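Local coordinates for protein D-alanyl-lipoteichoic acid synthetase (Streptococcus pneumoniae, PDB 3BMA) that probably takes part in the D-alanylation of lipoteichoic acid during cell wall biogenesis at the bacterial membrane, at residues 94-108 against 284-297. The protein carries 1 engineered substitution. Sequence-based numbering, arbitrary orientation.
Sequences LPQLENKQVVYVISP and QFSKSKVNPIFIIP
Asn99 N donates to Ser288 O (3.0 Å), tying the type II turn Leu97-Lys100 to the Ser288-Lys289 bend that leads into strand 291-296. From there the parallel strands 101-105 and 291-296 are zipped by backbone bonds. Lys100 O accepts from Asn291 N (2.8 Å), Val102 O from Ile293 N, and Tyr104 O from Ile295 N; in return Ile293 O accepts from Tyr104 N and Ile295 O from Ile106 N (2.8 Å), while the bond from Val102 N to Asn291 O is weak (3.4 Å). Val103 and Val105 bond strand 43-47 on the other side, at Pro45 and Phe47. Gln284 O is gripped twice, by Ser288 N and Ser288 OG from opposite faces of its plane, while Ser288 OG also accepts Gln284 NE2. A water accepts from Asn99 ND2 and donates weakly to Lys289 O. The side chains of Gln101 and Asn291 run side by side, amide planes 40° apart and not bonded to each other; Gln101 turns to Arg42 and Phe367 O, Asn291 to Thr372 O. On the face carrying Val102 and Tyr104, the Tyr104 ring, with CG anti to the backbone N (chi1 -163°), takes the edge of Phe285 in an offset edge-to-face pair, planes at 90°; its OH bonds Ser83. These are the central strand and its neighbour in a five-stranded parallel sheet flanked by helices, consistent with the SGNH-hydrolase-like alpha/beta fold.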
loop_
_atom_site.group_PDB
_atom_site.type_symbol
_atom_site.label_atom_id
_atom_site.label_comp_id
_atom_site.label_asym_id
_atom_site.label_seq_id
_atom_site.Cartn_x
_atom_site.Cartn_y
_atom_site.Cartn_z
ATOM N N LEU C 94 12.153 18.747 14.679
ATOM C CA LEU C 94 11.239 19.888 14.516
ATOM C C LEU C 94 10.363 20.270 15.730
ATOM O O LEU C 94 10.281 21.458 16.049
ATOM C CB LEU C 94 10.384 19.732 13.245
ATOM C CG LEU C 94 10.732 20.549 11.993
ATOM C CD1 LEU C 94 12.221 20.814 11.846
ATOM C CD2 LEU C 94 10.180 19.888 10.743
ATOM N N PRO C 95 9.713 19.288 16.408
ATOM C CA PRO C 95 8.951 19.697 17.598
ATOM C C PRO C 95 9.830 20.121 18.784
ATOM O O PRO C 95 9.365 20.848 19.666
ATOM C CB PRO C 95 8.155 18.433 17.965
ATOM C CG PRO C 95 8.263 17.527 16.780
ATOM C CD PRO C 95 9.586 17.835 16.180
ATOM N N GLN C 96 11.084 19.673 18.784
ATOM C CA GLN C 96 12.055 19.993 19.835
ATOM C C GLN C 96 12.706 21.362 19.624
ATOM O O GLN C 96 13.392 21.876 20.513
ATOM C CB GLN C 96 13.137 18.908 19.912
ATOM C CG GLN C 96 12.723 17.630 20.642
ATOM C CD GLN C 96 11.736 16.773 19.866
ATOM O OE1 GLN C 96 10.704 16.364 20.399
ATOM N NE2 GLN C 96 12.044 16.504 18.601
ATOM N N LEU C 97 12.491 21.940 18.443
ATOM C CA LEU C 97 13.016 23.263 18.109
ATOM C C LEU C 97 11.947 24.349 18.179
ATOM O O LEU C 97 12.277 25.523 18.326
ATOM C CB LEU C 97 13.649 23.263 16.714
ATOM C CG LEU C 97 14.885 22.398 16.448
ATOM C CD1 LEU C 97 15.282 22.554 14.999
ATOM C CD2 LEU C 97 16.047 22.742 17.368
ATOM N N GLU C 98 10.682 23.938 18.066
ATOM C CA GLU C 98 9.514 24.829 18.080
ATOM C C GLU C 98 9.477 25.752 19.303
ATOM O O GLU C 98 9.517 25.276 20.444
ATOM C CB GLU C 98 8.225 23.999 18.001
ATOM C CG GLU C 98 6.952 24.793 17.693
ATOM C CD GLU C 98 6.733 25.036 16.204
ATOM O OE1 GLU C 98 7.332 24.312 15.378
ATOM O OE2 GLU C 98 5.949 25.950 15.860
ATOM N N ASN C 99 9.417 27.061 19.031
ATOM C CA ASN C 99 9.411 28.152 20.032
ATOM C C ASN C 99 10.588 28.135 21.010
ATOM O O ASN C 99 10.409 28.344 22.215
ATOM C CB ASN C 99 8.084 28.215 20.817
ATOM C CG ASN C 99 6.859 28.110 19.929
ATOM O OD1 ASN C 99 6.106 27.141 20.022
ATOM N ND2 ASN C 99 6.642 29.109 19.075
ATOM N N LYS C 100 11.787 27.887 20.495
ATOM C CA LYS C 100 12.948 27.715 21.360
ATOM C C LYS C 100 14.159 28.566 20.989
ATOM O O LYS C 100 14.235 29.117 19.901
ATOM C CB LYS C 100 13.315 26.231 21.470
ATOM C CG LYS C 100 12.901 25.640 22.805
ATOM C CD LYS C 100 12.158 24.335 22.660
ATOM C CE LYS C 100 11.485 23.965 23.973
ATOM N NZ LYS C 100 10.564 22.808 23.821
ATOM N N GLN C 101 15.094 28.692 21.925
ATOM C CA GLN C 101 16.334 29.411 21.662
ATOM C C GLN C 101 17.426 28.449 21.207
ATOM O O GLN C 101 17.553 27.346 21.748
ATOM C CB GLN C 101 16.789 30.179 22.903
ATOM C CG GLN C 101 15.946 31.402 23.233
ATOM C CD GLN C 101 16.504 32.197 24.403
ATOM O OE1 GLN C 101 16.899 31.632 25.424
ATOM N NE2 GLN C 101 16.535 33.515 24.258
ATOM N N VAL C 102 18.195 28.863 20.198
ATOM C CA VAL C 102 19.375 28.110 19.746
ATOM C C VAL C 102 20.622 29.008 19.595
ATOM O O VAL C 102 20.517 30.240 19.582
ATOM C CB VAL C 102 19.126 27.326 18.408
ATOM C CG1 VAL C 102 17.844 26.483 18.458
ATOM C CG2 VAL C 102 19.104 28.255 17.215
ATOM N N VAL C 103 21.792 28.373 19.503
ATOM C CA VAL C 103 23.044 29.042 19.137
ATOM C C VAL C 103 23.472 28.512 17.770
ATOM O O VAL C 103 23.563 27.302 17.571
ATOM C CB VAL C 103 24.170 28.777 20.176
ATOM C CG1 VAL C 103 25.511 29.325 19.689
ATOM C CG2 VAL C 103 23.813 29.381 21.513
ATOM N N TYR C 104 23.716 29.416 16.828
ATOM C CA TYR C 104 24.129 29.027 15.487
ATOM C C TYR C 104 25.396 29.769 15.070
ATOM O O TYR C 104 25.360 30.967 14.811
ATOM C CB TYR C 104 22.993 29.279 14.489
ATOM C CG TYR C 104 23.161 28.560 13.172
ATOM C CD1 TYR C 104 22.697 27.257 13.010
ATOM C CD2 TYR C 104 23.780 29.179 12.089
ATOM C CE1 TYR C 104 22.853 26.583 11.811
ATOM C CE2 TYR C 104 23.942 28.514 10.883
ATOM C CZ TYR C 104 23.471 27.217 10.753
ATOM O OH TYR C 104 23.630 26.550 9.567
ATOM N N VAL C 105 26.514 29.049 15.018
ATOM C CA VAL C 105 27.777 29.593 14.516
ATOM C C VAL C 105 27.703 29.763 12.997
ATOM O O VAL C 105 27.225 28.872 12.302
ATOM C CB VAL C 105 28.956 28.675 14.907
ATOM C CG1 VAL C 105 30.242 29.055 14.171
ATOM C CG2 VAL C 105 29.171 28.719 16.406
ATOM N N ILE C 106 28.121 30.927 12.494
ATOM C CA ILE C 106 28.259 31.145 11.053
ATOM C C ILE C 106 29.686 31.584 10.762
ATOM O O ILE C 106 30.031 32.760 10.921
ATOM C CB ILE C 106 27.304 32.232 10.503
ATOM C CG1 ILE C 106 25.856 31.993 10.920
ATOM C CG2 ILE C 106 27.381 32.289 8.986
ATOM C CD1 ILE C 106 24.925 33.093 10.453
ATOM N N SER C 107 30.519 30.639 10.342
ATOM C CA SER C 107 31.905 30.951 10.024
ATOM C C SER C 107 32.014 31.409 8.574
ATOM O O SER C 107 31.549 30.710 7.671
ATOM C CB SER C 107 32.808 29.751 10.290
ATOM O OG SER C 107 34.159 30.079 10.043
ATOM N N PRO C 108 32.592 32.607 8.350
ATOM C CA PRO C 108 32.800 33.151 7.004
ATOM C C PRO C 108 33.682 32.295 6.086
ATOM O O PRO C 108 33.587 32.423 4.866
ATOM C CB PRO C 108 33.453 34.512 7.273
ATOM C CG PRO C 108 33.016 34.863 8.660
ATOM C CD PRO C 108 33.027 33.562 9.386
ATOM N N GLN C 284 13.763 27.592 8.149
ATOM C CA GLN C 284 13.360 26.643 9.183
ATOM C C GLN C 284 13.200 27.331 10.539
ATOM O O GLN C 284 12.269 27.027 11.288
ATOM C CB GLN C 284 14.343 25.473 9.281
ATOM C CG GLN C 284 13.765 24.258 10.005
ATOM C CD GLN C 284 12.422 23.828 9.429
ATOM O OE1 GLN C 284 12.326 23.447 8.261
ATOM N NE2 GLN C 284 11.382 23.890 10.249
ATOM N N PHE C 285 14.097 28.273 10.828
ATOM C CA PHE C 285 14.025 29.090 12.042
ATOM C C PHE C 285 12.753 29.942 12.095
ATOM O O PHE C 285 12.177 30.142 13.163
ATOM C CB PHE C 285 15.261 29.990 12.166
ATOM C CG PHE C 285 16.510 29.272 12.627
ATOM C CD1 PHE C 285 16.478 27.929 13.016
ATOM C CD2 PHE C 285 17.718 29.959 12.712
ATOM C CE1 PHE C 285 17.631 27.286 13.463
ATOM C CE2 PHE C 285 18.877 29.323 13.160
ATOM C CZ PHE C 285 18.834 27.985 13.529
ATOM N N SER C 286 12.320 30.428 10.934
ATOM C CA SER C 286 11.102 31.221 10.822
ATOM C C SER C 286 9.842 30.374 10.982
ATOM O O SER C 286 8.904 30.780 11.672
ATOM C CB SER C 286 11.082 31.971 9.486
ATOM O OG SER C 286 9.879 32.702 9.311
ATOM N N LYS C 287 9.829 29.207 10.337
ATOM C CA LYS C 287 8.699 28.277 10.396
ATOM C C LYS C 287 8.508 27.701 11.795
ATOM O O LYS C 287 7.376 27.535 12.250
ATOM C CB LYS C 287 8.902 27.125 9.413
ATOM C CG LYS C 287 8.718 27.473 7.946
ATOM C CD LYS C 287 9.205 26.316 7.090
ATOM C CE LYS C 287 8.877 26.523 5.630
ATOM N NZ LYS C 287 9.202 25.310 4.831
ATOM N N SER C 288 9.620 27.403 12.467
ATOM C CA SER C 288 9.597 26.784 13.795
ATOM C C SER C 288 9.545 27.810 14.922
ATOM O O SER C 288 9.421 27.438 16.090
ATOM C CB SER C 288 10.813 25.873 13.988
ATOM O OG SER C 288 11.011 25.020 12.877
ATOM N N LYS C 289 9.634 29.090 14.555
ATOM C CA LYS C 289 9.663 30.223 15.493
ATOM C C LYS C 289 10.801 30.121 16.509
ATOM O O LYS C 289 10.593 30.369 17.700
ATOM C CB LYS C 289 8.317 30.409 16.227
ATOM C CG LYS C 289 7.092 30.534 15.337
ATOM C CD LYS C 289 5.875 30.920 16.159
ATOM C CE LYS C 289 4.587 30.708 15.381
ATOM N NZ LYS C 289 4.274 29.257 15.198
ATOM N N VAL C 290 11.996 29.743 16.052
ATOM C CA VAL C 290 13.135 29.687 16.974
ATOM C C VAL C 290 13.793 31.065 17.087
ATOM O O VAL C 290 13.742 31.865 16.148
ATOM C CB VAL C 290 14.179 28.529 16.679
ATOM C CG1 VAL C 290 13.572 27.400 15.865
ATOM C CG2 VAL C 290 15.441 29.040 16.024
ATOM N N ASN C 291 14.363 31.345 18.255
ATOM C CA ASN C 291 15.073 32.595 18.501
ATOM C C ASN C 291 16.567 32.312 18.609
ATOM O O ASN C 291 17.068 31.991 19.685
ATOM C CB ASN C 291 14.542 33.277 19.767
ATOM C CG ASN C 291 15.081 34.689 19.955
ATOM O OD1 ASN C 291 15.568 35.326 19.015
ATOM N ND2 ASN C 291 14.985 35.188 21.181
ATOM N N PRO C 292 17.284 32.421 17.480
ATOM C CA PRO C 292 18.698 32.102 17.429
ATOM C C PRO C 292 19.601 33.275 17.786
ATOM O O PRO C 292 19.271 34.431 17.499
ATOM C CB PRO C 292 18.907 31.733 15.959
ATOM C CG PRO C 292 17.874 32.506 15.228
ATOM C CD PRO C 292 16.774 32.849 16.165
ATOM N N ILE C 293 20.728 32.974 18.426
ATOM C CA ILE C 293 21.835 33.922 18.471
ATOM C C ILE C 293 22.944 33.421 17.546
ATOM O O ILE C 293 23.414 32.294 17.680
ATOM C CB ILE C 293 22.331 34.235 19.919
ATOM C CG1 ILE C 293 23.412 35.326 19.893
ATOM C CG2 ILE C 293 22.798 32.974 20.656
ATOM C CD1 ILE C 293 23.557 36.099 21.200
ATOM N N PHE C 294 23.323 34.253 16.582
ATOM C CA PHE C 294 24.374 33.908 15.626
ATOM C C PHE C 294 25.755 34.363 16.086
ATOM O O PHE C 294 25.912 35.448 16.653
ATOM C CB PHE C 294 24.052 34.468 14.240
ATOM C CG PHE C 294 22.752 33.962 13.679
ATOM C CD1 PHE C 294 22.674 32.695 13.101
ATOM C CD2 PHE C 294 21.599 34.735 13.755
ATOM C CE1 PHE C 294 21.480 32.216 12.587
ATOM C CE2 PHE C 294 20.393 34.262 13.246
ATOM C CZ PHE C 294 20.335 33.002 12.661
ATOM N N ILE C 295 26.750 33.516 15.846
ATOM C CA ILE C 295 28.128 33.806 16.226
ATOM C C ILE C 295 28.970 33.919 14.963
ATOM O O ILE C 295 28.991 33.003 14.138
ATOM C CB ILE C 295 28.719 32.700 17.140
ATOM C CG1 ILE C 295 27.712 32.244 18.214
ATOM C CG2 ILE C 295 30.076 33.122 17.721
ATOM C CD1 ILE C 295 27.307 33.294 19.247
ATOM N N ILE C 296 29.645 35.053 14.802
ATOM C CA ILE C 296 30.535 35.247 13.664
ATOM C C ILE C 296 31.975 35.338 14.171
ATOM O O ILE C 296 32.377 36.376 14.687
ATOM C CB ILE C 296 30.152 36.488 12.821
ATOM C CG1 ILE C 296 28.662 36.456 12.460
ATOM C CG2 ILE C 296 31.003 36.555 11.555
ATOM C CD1 ILE C 296 28.198 37.612 11.587
ATOM N N PRO C 297 32.746 34.239 14.042
ATOM C CA PRO C 297 34.128 34.154 14.524
ATOM C C PRO C 297 35.117 34.930 13.651
ATOM O O PRO C 297 34.851 35.150 12.462
ATOM C CB PRO C 297 34.444 32.650 14.436
ATOM C CG PRO C 297 33.145 31.973 14.155
ATOM C CD PRO C 297 32.330 32.974 13.418
HETATM O O HOH W 1 8.108 31.661 19.645
#